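Local coordinates for protein PrgX (Enterococcus faecalis, PDB 2AWI) that acts as the receptor for the peptide sex pheromone cCF10 and as a repressor that probably binds DNA, regulating conjugation, at residues E74-I82 and Q108-I119; G150-L160 and T189-I200. The protein carries 1 engineered substitution. One frame throughout, in Å; residues are numbered along the deposited sequence.

Overall arrangement
Followed from the N terminus, the chain runs through five short helices between residues 4 and 67, then helix 74-87. Contact 1 closes the first loop: after helix 92-102 the chain returns as helix 107-122 and lies nearly parallel to 74-82. Helix 128-142 then leads to helix 150-159, and contact 2 closes a second loop, through helix 165-172, when helix 184-203 packs on 150-160. The two loops follow in series, neither nested nor crossed. Their centres are about 16 Å apart, yet they meet directly: K79 makes a salt bridge to E154, S111 probably hydrogen-bonds to N158, and L114 packs on L159. Both contacts also touch the second subunit.

Contact 1. Residues E74-I82 and Q108-I119; sequences ETGKEKLLI and QYFSIYLGYISI
I112 pushes into helix 74-82 as a knob among T75, E78, K79 and I82, and it can be followed atom by atom. Its CG2 branch meets I82 CD1 at 3.9 Å. The other branch stands beside the backbone N (chi1 -66°), and its CG1 lies 4.0 Å from K79 CB. At the tip, CD1 reaches between turns of the facing helix, 3.6 Å from E78 CB and close to the carbonyl of T75. I82 answers from the other side as a knob among I112, G115, Y116 and I119. Its CD1 comes down 3.8 Å from the CA of G115, where no side chain intervenes, while its CG2 meets I119 CD1. The helix segments run nearly parallel, 15° apart with axes 9.7 Å from each other. One water joins them: it donates to E78 O and E78 OE1 and accepts from Y116 OH. Several polar ends find partners beyond the pair: T75 OG1 on E52 of the second subunit, E78 OE2 on R98, K79 NZ on E154. Apolar interlocking therefore carries the centre of this interface, and the charges round it tie the helix pair to its neighbours.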
loop_
_atom_site.group_PDB
_atom_site.type_symbol
_atom_site.label_atom_id
_atom_site.label_comp_id
_atom_site.label_asym_id
_atom_site.label_seq_id
_atom_site.Cartn_x
_atom_site.Cartn_y
_atom_site.Cartn_z
ATOM N N GLU A 74 -46.532 14.885 21.713
ATOM C CA GLU A 74 -47.059 13.575 21.342
ATOM C C GLU A 74 -46.330 12.900 20.179
ATOM O O GLU A 74 -46.112 11.688 20.200
ATOM C CB GLU A 74 -48.546 13.701 21.011
ATOM C CG GLU A 74 -49.302 12.385 21.032
ATOM C CD GLU A 74 -49.387 11.783 22.425
ATOM O OE1 GLU A 74 -49.956 10.677 22.560
ATOM O OE2 GLU A 74 -48.888 12.414 23.384
ATOM N N THR A 75 -45.960 13.680 19.167
ATOM C CA THR A 75 -45.264 13.130 18.009
ATOM C C THR A 75 -43.842 12.680 18.347
ATOM O O THR A 75 -43.330 11.716 17.767
ATOM C CB THR A 75 -45.219 14.151 16.852
ATOM O OG1 THR A 75 -46.547 14.376 16.368
ATOM C CG2 THR A 75 -44.354 13.636 15.710
ATOM N N GLY A 76 -43.204 13.385 19.277
ATOM C CA GLY A 76 -41.859 13.009 19.673
ATOM C C GLY A 76 -41.925 11.724 20.477
ATOM O O GLY A 76 -41.111 10.815 20.293
ATOM N N LYS A 77 -42.906 11.647 21.371
ATOM C CA LYS A 77 -43.090 10.464 22.197
ATOM C C LYS A 77 -43.212 9.243 21.288
ATOM O O LYS A 77 -42.540 8.231 21.495
ATOM C CB LYS A 77 -44.360 10.600 23.041
ATOM C CG LYS A 77 -44.402 11.841 23.915
ATOM C CD LYS A 77 -45.790 12.046 24.516
ATOM C CE LYS A 77 -45.883 13.367 25.274
ATOM N NZ LYS A 77 -47.271 13.678 25.731
ATOM N N GLU A 78 -44.070 9.360 20.275
ATOM C CA GLU A 78 -44.311 8.282 19.316
ATOM C C GLU A 78 -43.066 7.888 18.532
ATOM O O GLU A 78 -42.699 6.714 18.496
ATOM C CB GLU A 78 -45.420 8.689 18.338
ATOM C CG GLU A 78 -46.784 8.892 18.987
ATOM C CD GLU A 78 -47.426 7.589 19.420
ATOM O OE1 GLU A 78 -46.738 6.548 19.402
ATOM O OE2 GLU A 78 -48.621 7.603 19.783
ATOM N N LYS A 79 -42.417 8.862 17.901
ATOM C CA LYS A 79 -41.219 8.579 17.114
ATOM C C LYS A 79 -40.142 7.952 17.995
ATOM O O LYS A 79 -39.302 7.187 17.521
ATOM C CB LYS A 79 -40.690 9.859 16.452
ATOM C CG LYS A 79 -39.619 9.613 15.384
ATOM C CD LYS A 79 -39.251 10.894 14.627
ATOM C CE LYS A 79 -40.288 11.273 13.566
ATOM N NZ LYS A 79 -40.195 10.439 12.330
ATOM N N LEU A 80 -40.183 8.274 19.284
ATOM C CA LEU A 80 -39.223 7.744 20.246
ATOM C C LEU A 80 -39.579 6.287 20.538
ATOM O O LEU A 80 -38.714 5.414 20.598
ATOM C CB LEU A 80 -39.277 8.577 21.537
ATOM C CG LEU A 80 -38.279 8.338 22.677
ATOM C CD1 LEU A 80 -38.550 7.003 23.361
ATOM C CD2 LEU A 80 -36.863 8.394 22.127
ATOM N N LEU A 81 -40.872 6.041 20.701
ATOM C CA LEU A 81 -41.393 4.715 20.995
ATOM C C LEU A 81 -40.914 3.641 20.016
ATOM O O LEU A 81 -40.817 2.467 20.376
ATOM C CB LEU A 81 -42.923 4.777 21.007
ATOM C CG LEU A 81 -43.726 3.680 21.710
ATOM C CD1 LEU A 81 -43.180 3.451 23.107
ATOM C CD2 LEU A 81 -45.193 4.099 21.779
ATOM N N ILE A 82 -40.608 4.043 18.785
ATOM C CA ILE A 82 -40.151 3.102 17.760
ATOM C C ILE A 82 -38.913 2.300 18.161
ATOM O O ILE A 82 -38.851 1.093 17.929
ATOM C CB ILE A 82 -39.856 3.833 16.418
ATOM C CG1 ILE A 82 -41.169 4.167 15.712
ATOM C CG2 ILE A 82 -38.976 2.972 15.510
ATOM C CD1 ILE A 82 -40.976 4.911 14.416
ATOM N N GLN A 108 -45.347 13.700 9.738
ATOM C CA GLN A 108 -44.582 13.097 10.823
ATOM C C GLN A 108 -45.153 11.717 11.128
ATOM O O GLN A 108 -44.437 10.722 11.086
ATOM C CB GLN A 108 -44.628 13.984 12.071
ATOM C CG GLN A 108 -43.820 15.263 11.930
ATOM C CD GLN A 108 -42.320 15.004 11.911
ATOM O OE1 GLN A 108 -41.543 15.809 11.393
ATOM N NE2 GLN A 108 -41.905 13.880 12.489
ATOM N N TYR A 109 -46.448 11.655 11.424
ATOM C CA TYR A 109 -47.091 10.375 11.713
ATOM C C TYR A 109 -46.909 9.381 10.573
ATOM O O TYR A 109 -46.787 8.178 10.805
ATOM C CB TYR A 109 -48.582 10.569 12.005
ATOM C CG TYR A 109 -48.858 10.932 13.447
ATOM C CD1 TYR A 109 -48.616 10.017 14.471
ATOM C CD2 TYR A 109 -49.314 12.203 13.792
ATOM C CE1 TYR A 109 -48.815 10.360 15.807
ATOM C CE2 TYR A 109 -49.517 12.558 15.125
ATOM C CZ TYR A 109 -49.263 11.633 16.125
ATOM O OH TYR A 109 -49.438 11.988 17.442
ATOM N N PHE A 110 -46.888 9.865 9.337
ATOM C CA PHE A 110 -46.687 8.936 8.239
ATOM C C PHE A 110 -45.296 8.347 8.390
ATOM O O PHE A 110 -45.108 7.137 8.273
ATOM C CB PHE A 110 -46.803 9.627 6.880
ATOM C CG PHE A 110 -46.815 8.666 5.726
ATOM C CD1 PHE A 110 -47.792 7.677 5.650
ATOM C CD2 PHE A 110 -45.839 8.726 4.738
ATOM C CE1 PHE A 110 -47.797 6.759 4.604
ATOM C CE2 PHE A 110 -45.833 7.811 3.685
ATOM C CZ PHE A 110 -46.815 6.826 3.619
ATOM N N SER A 111 -44.325 9.215 8.660
ATOM C CA SER A 111 -42.943 8.791 8.839
ATOM C C SER A 111 -42.842 7.765 9.970
ATOM O O SER A 111 -42.120 6.777 9.859
ATOM C CB SER A 111 -42.056 10.002 9.145
ATOM O OG SER A 111 -40.685 9.640 9.136
ATOM N N ILE A 112 -43.572 7.994 11.056
ATOM C CA ILE A 112 -43.554 7.062 12.177
ATOM C C ILE A 112 -44.157 5.733 11.722
ATOM O O ILE A 112 -43.629 4.658 12.016
ATOM C CB ILE A 112 -44.365 7.613 13.366
ATOM C CG1 ILE A 112 -43.677 8.857 13.930
ATOM C CG2 ILE A 112 -44.495 6.554 14.437
ATOM C CD1 ILE A 112 -44.490 9.574 14.990
ATOM N N TYR A 113 -45.266 5.832 10.994
ATOM C CA TYR A 113 -45.971 4.674 10.458
ATOM C C TYR A 113 -45.021 3.757 9.695
ATOM O O TYR A 113 -44.981 2.554 9.943
ATOM C CB TYR A 113 -47.092 5.150 9.531
ATOM C CG TYR A 113 -47.682 4.067 8.662
ATOM C CD1 TYR A 113 -48.478 3.059 9.209
ATOM C CD2 TYR A 113 -47.431 4.040 7.289
ATOM C CE1 TYR A 113 -49.013 2.050 8.410
ATOM C CE2 TYR A 113 -47.957 3.040 6.483
ATOM C CZ TYR A 113 -48.748 2.046 7.049
ATOM O OH TYR A 113 -49.280 1.056 6.254
ATOM N N LEU A 114 -44.264 4.324 8.759
ATOM C CA LEU A 114 -43.313 3.539 7.973
ATOM C C LEU A 114 -42.255 2.942 8.901
ATOM O O LEU A 114 -41.573 1.975 8.549
ATOM C CB LEU A 114 -42.641 4.413 6.903
ATOM C CG LEU A 114 -43.566 4.980 5.818
ATOM C CD1 LEU A 114 -42.788 5.924 4.899
ATOM C CD2 LEU A 114 -44.187 3.831 5.024
ATOM N N GLY A 115 -42.126 3.538 10.086
ATOM C CA GLY A 115 -41.178 3.045 11.066
ATOM C C GLY A 115 -41.655 1.698 11.580
ATOM O O GLY A 115 -40.856 0.793 11.843
ATOM N N TYR A 116 -42.969 1.565 11.722
ATOM C CA TYR A 116 -43.560 0.313 12.176
ATOM C C TYR A 116 -43.502 -0.734 11.066
ATOM O O TYR A 116 -43.250 -1.911 11.325
ATOM C CB TYR A 116 -45.013 0.523 12.603
ATOM C CG TYR A 116 -45.184 1.163 13.962
ATOM C CD1 TYR A 116 -44.776 2.477 14.199
ATOM C CD2 TYR A 116 -45.768 0.454 15.011
ATOM C CE1 TYR A 116 -44.952 3.070 15.453
ATOM C CE2 TYR A 116 -45.948 1.034 16.264
ATOM C CZ TYR A 116 -45.540 2.339 16.480
ATOM O OH TYR A 116 -45.727 2.898 17.721
ATOM N N ILE A 117 -43.732 -0.309 9.828
ATOM C CA ILE A 117 -43.693 -1.237 8.703
ATOM C C ILE A 117 -42.308 -1.852 8.609
ATOM O O ILE A 117 -42.162 -3.048 8.361
ATOM C CB ILE A 117 -44.020 -0.530 7.373
ATOM C CG1 ILE A 117 -45.452 0.002 7.414
ATOM C CG2 ILE A 117 -43.846 -1.500 6.204
ATOM C CD1 ILE A 117 -46.501 -1.071 7.627
ATOM N N SER A 118 -41.292 -1.022 8.810
ATOM C CA SER A 118 -39.910 -1.475 8.759
ATOM C C SER A 118 -39.697 -2.562 9.806
ATOM O O SER A 118 -39.158 -3.627 9.510
ATOM C CB SER A 118 -38.974 -0.302 9.033
ATOM O OG SER A 118 -37.622 -0.700 8.919
ATOM N N ILE A 119 -40.126 -2.282 11.033
ATOM C CA ILE A 119 -39.996 -3.229 12.138
ATOM C C ILE A 119 -40.640 -4.567 11.781
ATOM O O ILE A 119 -40.022 -5.618 11.932
ATOM C CB ILE A 119 -40.658 -2.674 13.428
ATOM C CG1 ILE A 119 -39.808 -1.540 14.011
ATOM C CG2 ILE A 119 -40.829 -3.784 14.444
ATOM C CD1 ILE A 119 -40.495 -0.772 15.120
HETATM O O HOH W 1 -45.007 5.260 18.180
#

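Contact 2. Residues G150-L160 and T189-I200; sequences GIDCEIVSNLL and TIQTVLKNALTI. Engineered in segment 150-160: C153 (natural residue Tyr).
This is a helix-to-helix packing contact inside the C-terminal TPR region, about 7 Å from the centre of the chain, centre to centre. Helix 150-159 and segment 189-200 run in nearly the same direction, 24° apart, with axes 8.3 Å from each other at their closest. V193 lies at the middle. Its two methyls divide the work: CG1, anti to the backbone N (chi1 176°), abuts V156 CG1 at a tight 3.4 Å, the two side chains crossing at about a right angle, while CG2 faces C153 and lies 3.6 Å from its CB. C153 is an engineered residue in place of the natural tyrosine; its SG turns away from V193 and meets I190 CG2, and Y176 packs on both C153 and V193.

Where helix 150-159 begins, T189 lays its methyl CG2 against the first turn, 3.2 Å from G150 O, and the same methyl also meets E154 CB. Its hydroxyl turns back to D185 O within its own helix, leaving the carbon branch for the contact. Two turns on from T189, N196 ND2 gives a weak, bent hydrogen bond to S157 OG (3.0 Å, 132° at the hydrogen). K195 NZ grips the other end of that amide, donating to N196 OD1 at 2.8 Å, which should help to fix its rotation. The far end is apolar: L160 CD1 rests on A197, 3.8 Å from its CB, and I200 CD1 reaches L160 CB and CD2.

Helix 165-172 lies against V156 and L160, and helix 207-220 packs on A197. Near-parallel helices joined through an intervening helix, with apolar side chains meeting between them, are consistent with the helical-repeat stacking of TPR-like domains.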
loop_
_atom_site.group_PDB
_atom_site.type_symbol
_atom_site.label_atom_id
_atom_site.label_comp_id
_atom_site.label_asym_id
_atom_site.label_seq_id
_atom_site.Cartn_x
_atom_site.Cartn_y
_atom_site.Cartn_z
ATOM N N GLY A 150 -38.036 18.938 4.826
ATOM C CA GLY A 150 -37.177 17.927 5.408
ATOM C C GLY A 150 -37.896 16.613 5.651
ATOM O O GLY A 150 -37.428 15.551 5.237
ATOM N N ILE A 151 -39.047 16.678 6.305
ATOM C CA ILE A 151 -39.799 15.468 6.610
ATOM C C ILE A 151 -40.182 14.675 5.348
ATOM O O ILE A 151 -40.382 13.453 5.408
ATOM C CB ILE A 151 -41.058 15.807 7.436
ATOM C CG1 ILE A 151 -41.789 14.529 7.839
ATOM C CG2 ILE A 151 -41.963 16.721 6.633
ATOM C CD1 ILE A 151 -40.954 13.570 8.662
ATOM N N ASP A 152 -40.284 15.360 4.210
ATOM C CA ASP A 152 -40.604 14.680 2.956
ATOM C C ASP A 152 -39.412 13.813 2.553
ATOM O O ASP A 152 -39.576 12.678 2.101
ATOM C CB ASP A 152 -40.917 15.686 1.845
ATOM C CG ASP A 152 -42.246 16.381 2.051
ATOM O OD1 ASP A 152 -43.264 15.672 2.200
ATOM O OD2 ASP A 152 -42.273 17.632 2.063
ATOM N N CYS A 153 -38.208 14.347 2.716
ATOM C CA CYS A 153 -37.015 13.583 2.389
ATOM C C CYS A 153 -36.792 12.472 3.415
ATOM O O CYS A 153 -36.151 11.470 3.123
ATOM C CB CYS A 153 -35.800 14.506 2.299
ATOM S SG CYS A 153 -35.799 15.495 0.772
ATOM N N GLU A 154 -37.338 12.637 4.615
ATOM C CA GLU A 154 -37.203 11.605 5.636
ATOM C C GLU A 154 -38.134 10.472 5.211
ATOM O O GLU A 154 -37.758 9.300 5.226
ATOM C CB GLU A 154 -37.611 12.143 7.013
ATOM C CG GLU A 154 -37.315 11.191 8.164
ATOM C CD GLU A 154 -37.780 11.731 9.510
ATOM O OE1 GLU A 154 -37.411 12.880 9.861
ATOM O OE2 GLU A 154 -38.513 11.005 10.221
ATOM N N ILE A 155 -39.354 10.838 4.827
ATOM C CA ILE A 155 -40.347 9.868 4.369
ATOM C C ILE A 155 -39.795 9.060 3.192
ATOM O O ILE A 155 -39.868 7.833 3.175
ATOM C CB ILE A 155 -41.655 10.586 3.940
ATOM C CG1 ILE A 155 -42.461 10.960 5.189
ATOM C CG2 ILE A 155 -42.454 9.709 2.989
ATOM C CD1 ILE A 155 -43.705 11.786 4.914
ATOM N N VAL A 156 -39.229 9.752 2.211
ATOM C CA VAL A 156 -38.668 9.072 1.050
ATOM C C VAL A 156 -37.626 8.035 1.449
ATOM O O VAL A 156 -37.561 6.950 0.874
ATOM C CB VAL A 156 -38.033 10.077 0.079
ATOM C CG1 VAL A 156 -36.803 9.473 -0.572
ATOM C CG2 VAL A 156 -39.049 10.450 -0.989
ATOM N N SER A 157 -36.802 8.386 2.429
ATOM C CA SER A 157 -35.761 7.496 2.918
ATOM C C SER A 157 -36.388 6.271 3.576
ATOM O O SER A 157 -35.926 5.145 3.390
ATOM C CB SER A 157 -34.888 8.239 3.930
ATOM O OG SER A 157 -33.883 7.388 4.451
ATOM N N ASN A 158 -37.441 6.504 4.352
ATOM C CA ASN A 158 -38.151 5.431 5.039
ATOM C C ASN A 158 -38.784 4.479 4.015
ATOM O O ASN A 158 -38.855 3.271 4.245
ATOM C CB ASN A 158 -39.245 6.017 5.941
ATOM C CG ASN A 158 -38.685 6.840 7.097
ATOM O OD1 ASN A 158 -39.392 7.662 7.684
ATOM N ND2 ASN A 158 -37.425 6.610 7.438
ATOM N N LEU A 159 -39.238 5.029 2.890
ATOM C CA LEU A 159 -39.861 4.232 1.834
ATOM C C LEU A 159 -38.858 3.331 1.124
ATOM O O LEU A 159 -39.177 2.189 0.785
ATOM C CB LEU A 159 -40.541 5.142 0.805
ATOM C CG LEU A 159 -41.759 5.934 1.286
ATOM C CD1 LEU A 159 -42.158 6.943 0.226
ATOM C CD2 LEU A 159 -42.909 4.976 1.593
ATOM N N LEU A 160 -37.652 3.844 0.887
ATOM C CA LEU A 160 -36.621 3.055 0.221
ATOM C C LEU A 160 -36.280 1.845 1.076
ATOM O O LEU A 160 -35.620 0.915 0.618
ATOM C CB LEU A 160 -35.353 3.887 0.007
ATOM C CG LEU A 160 -35.322 4.907 -1.139
ATOM C CD1 LEU A 160 -34.030 5.716 -1.095
ATOM C CD2 LEU A 160 -35.428 4.178 -2.469
ATOM N N THR A 189 -30.924 15.439 6.376
ATOM C CA THR A 189 -32.053 14.711 5.829
ATOM C C THR A 189 -32.084 14.636 4.302
ATOM O O THR A 189 -32.364 13.582 3.735
ATOM C CB THR A 189 -33.348 15.335 6.321
ATOM O OG1 THR A 189 -33.302 15.432 7.751
ATOM C CG2 THR A 189 -34.539 14.483 5.906
ATOM N N ILE A 190 -31.798 15.745 3.637
ATOM C CA ILE A 190 -31.809 15.748 2.186
ATOM C C ILE A 190 -30.640 14.934 1.637
ATOM O O ILE A 190 -30.679 14.484 0.491
ATOM C CB ILE A 190 -31.745 17.181 1.638
ATOM C CG1 ILE A 190 -30.409 17.823 2.009
ATOM C CG2 ILE A 190 -32.898 18.003 2.213
ATOM C CD1 ILE A 190 -30.237 19.211 1.458
ATOM N N GLN A 191 -29.610 14.740 2.466
ATOM C CA GLN A 191 -28.426 13.976 2.076
ATOM C C GLN A 191 -28.615 12.480 2.273
ATOM O O GLN A 191 -28.142 11.677 1.474
ATOM C CB GLN A 191 -27.210 14.424 2.887
ATOM C CG GLN A 191 -26.429 15.576 2.284
ATOM C CD GLN A 191 -25.422 16.165 3.256
ATOM O OE1 GLN A 191 -25.766 17.000 4.090
ATOM N NE2 GLN A 191 -24.175 15.719 3.162
ATOM N N THR A 192 -29.303 12.109 3.347
ATOM C CA THR A 192 -29.537 10.706 3.656
ATOM C C THR A 192 -30.224 9.994 2.494
ATOM O O THR A 192 -29.870 8.867 2.152
ATOM C CB THR A 192 -30.401 10.560 4.927
ATOM O OG1 THR A 192 -29.758 11.236 6.016
ATOM C CG2 THR A 192 -30.582 9.088 5.298
ATOM N N VAL A 193 -31.201 10.672 1.897
ATOM C CA VAL A 193 -31.956 10.136 0.772
ATOM C C VAL A 193 -31.028 9.727 -0.349
ATOM O O VAL A 193 -31.077 8.603 -0.828
ATOM C CB VAL A 193 -32.942 11.178 0.185
ATOM C CG1 VAL A 193 -33.631 10.595 -1.037
ATOM C CG2 VAL A 193 -33.960 11.591 1.225
ATOM N N LEU A 194 -30.177 10.653 -0.765
ATOM C CA LEU A 194 -29.264 10.389 -1.859
ATOM C C LEU A 194 -28.346 9.223 -1.558
ATOM O O LEU A 194 -28.181 8.338 -2.391
ATOM C CB LEU A 194 -28.449 11.649 -2.175
ATOM C CG LEU A 194 -29.302 12.919 -2.298
ATOM C CD1 LEU A 194 -28.424 14.121 -2.574
ATOM C CD2 LEU A 194 -30.320 12.731 -3.404
ATOM N N LYS A 195 -27.763 9.208 -0.364
ATOM C CA LYS A 195 -26.846 8.139 -0.001
ATOM C C LYS A 195 -27.546 6.784 -0.044
ATOM O O LYS A 195 -27.015 5.824 -0.605
ATOM C CB LYS A 195 -26.263 8.404 1.390
ATOM C CG LYS A 195 -25.111 7.485 1.787
ATOM C CD LYS A 195 -25.602 6.245 2.509
ATOM C CE LYS A 195 -26.232 6.600 3.849
ATOM N NZ LYS A 195 -26.769 5.406 4.569
ATOM N N ASN A 196 -28.735 6.706 0.545
ATOM C CA ASN A 196 -29.481 5.458 0.554
ATOM C C ASN A 196 -29.942 5.083 -0.845
ATOM O O ASN A 196 -29.904 3.915 -1.232
ATOM C CB ASN A 196 -30.696 5.550 1.481
ATOM C CG ASN A 196 -30.305 5.624 2.939
ATOM O OD1 ASN A 196 -29.222 5.188 3.321
ATOM N ND2 ASN A 196 -31.191 6.162 3.764
ATOM N N ALA A 197 -30.372 6.080 -1.607
ATOM C CA ALA A 197 -30.835 5.827 -2.962
ATOM C C ALA A 197 -29.681 5.346 -3.830
ATOM O O ALA A 197 -29.844 4.418 -4.619
ATOM C CB ALA A 197 -31.446 7.093 -3.554
ATOM N N LEU A 198 -28.517 5.974 -3.675
ATOM C CA LEU A 198 -27.339 5.610 -4.465
ATOM C C LEU A 198 -26.791 4.228 -4.123
ATOM O O LEU A 198 -26.257 3.532 -4.986
ATOM C CB LEU A 198 -26.239 6.663 -4.292
ATOM C CG LEU A 198 -24.885 6.367 -4.941
ATOM C CD1 LEU A 198 -25.083 6.001 -6.394
ATOM C CD2 LEU A 198 -23.973 7.576 -4.816
ATOM N N THR A 199 -26.924 3.831 -2.865
ATOM C CA THR A 199 -26.449 2.526 -2.431
ATOM C C THR A 199 -27.267 1.463 -3.158
ATOM O O THR A 199 -26.727 0.513 -3.720
ATOM C CB THR A 199 -26.627 2.349 -0.902
ATOM O OG1 THR A 199 -25.863 3.350 -0.214
ATOM C CG2 THR A 199 -26.166 0.968 -0.460
ATOM N N ILE A 200 -28.581 1.637 -3.137
ATOM C CA ILE A 200 -29.491 0.717 -3.794
ATOM C C ILE A 200 -29.240 0.684 -5.307
ATOM O O ILE A 200 -29.225 -0.382 -5.923
ATOM C CB ILE A 200 -30.948 1.130 -3.509
ATOM C CG1 ILE A 200 -31.247 0.931 -2.016
ATOM C CG2 ILE A 200 -31.901 0.331 -4.381
ATOM C CD1 ILE A 200 -32.590 1.511 -1.542
#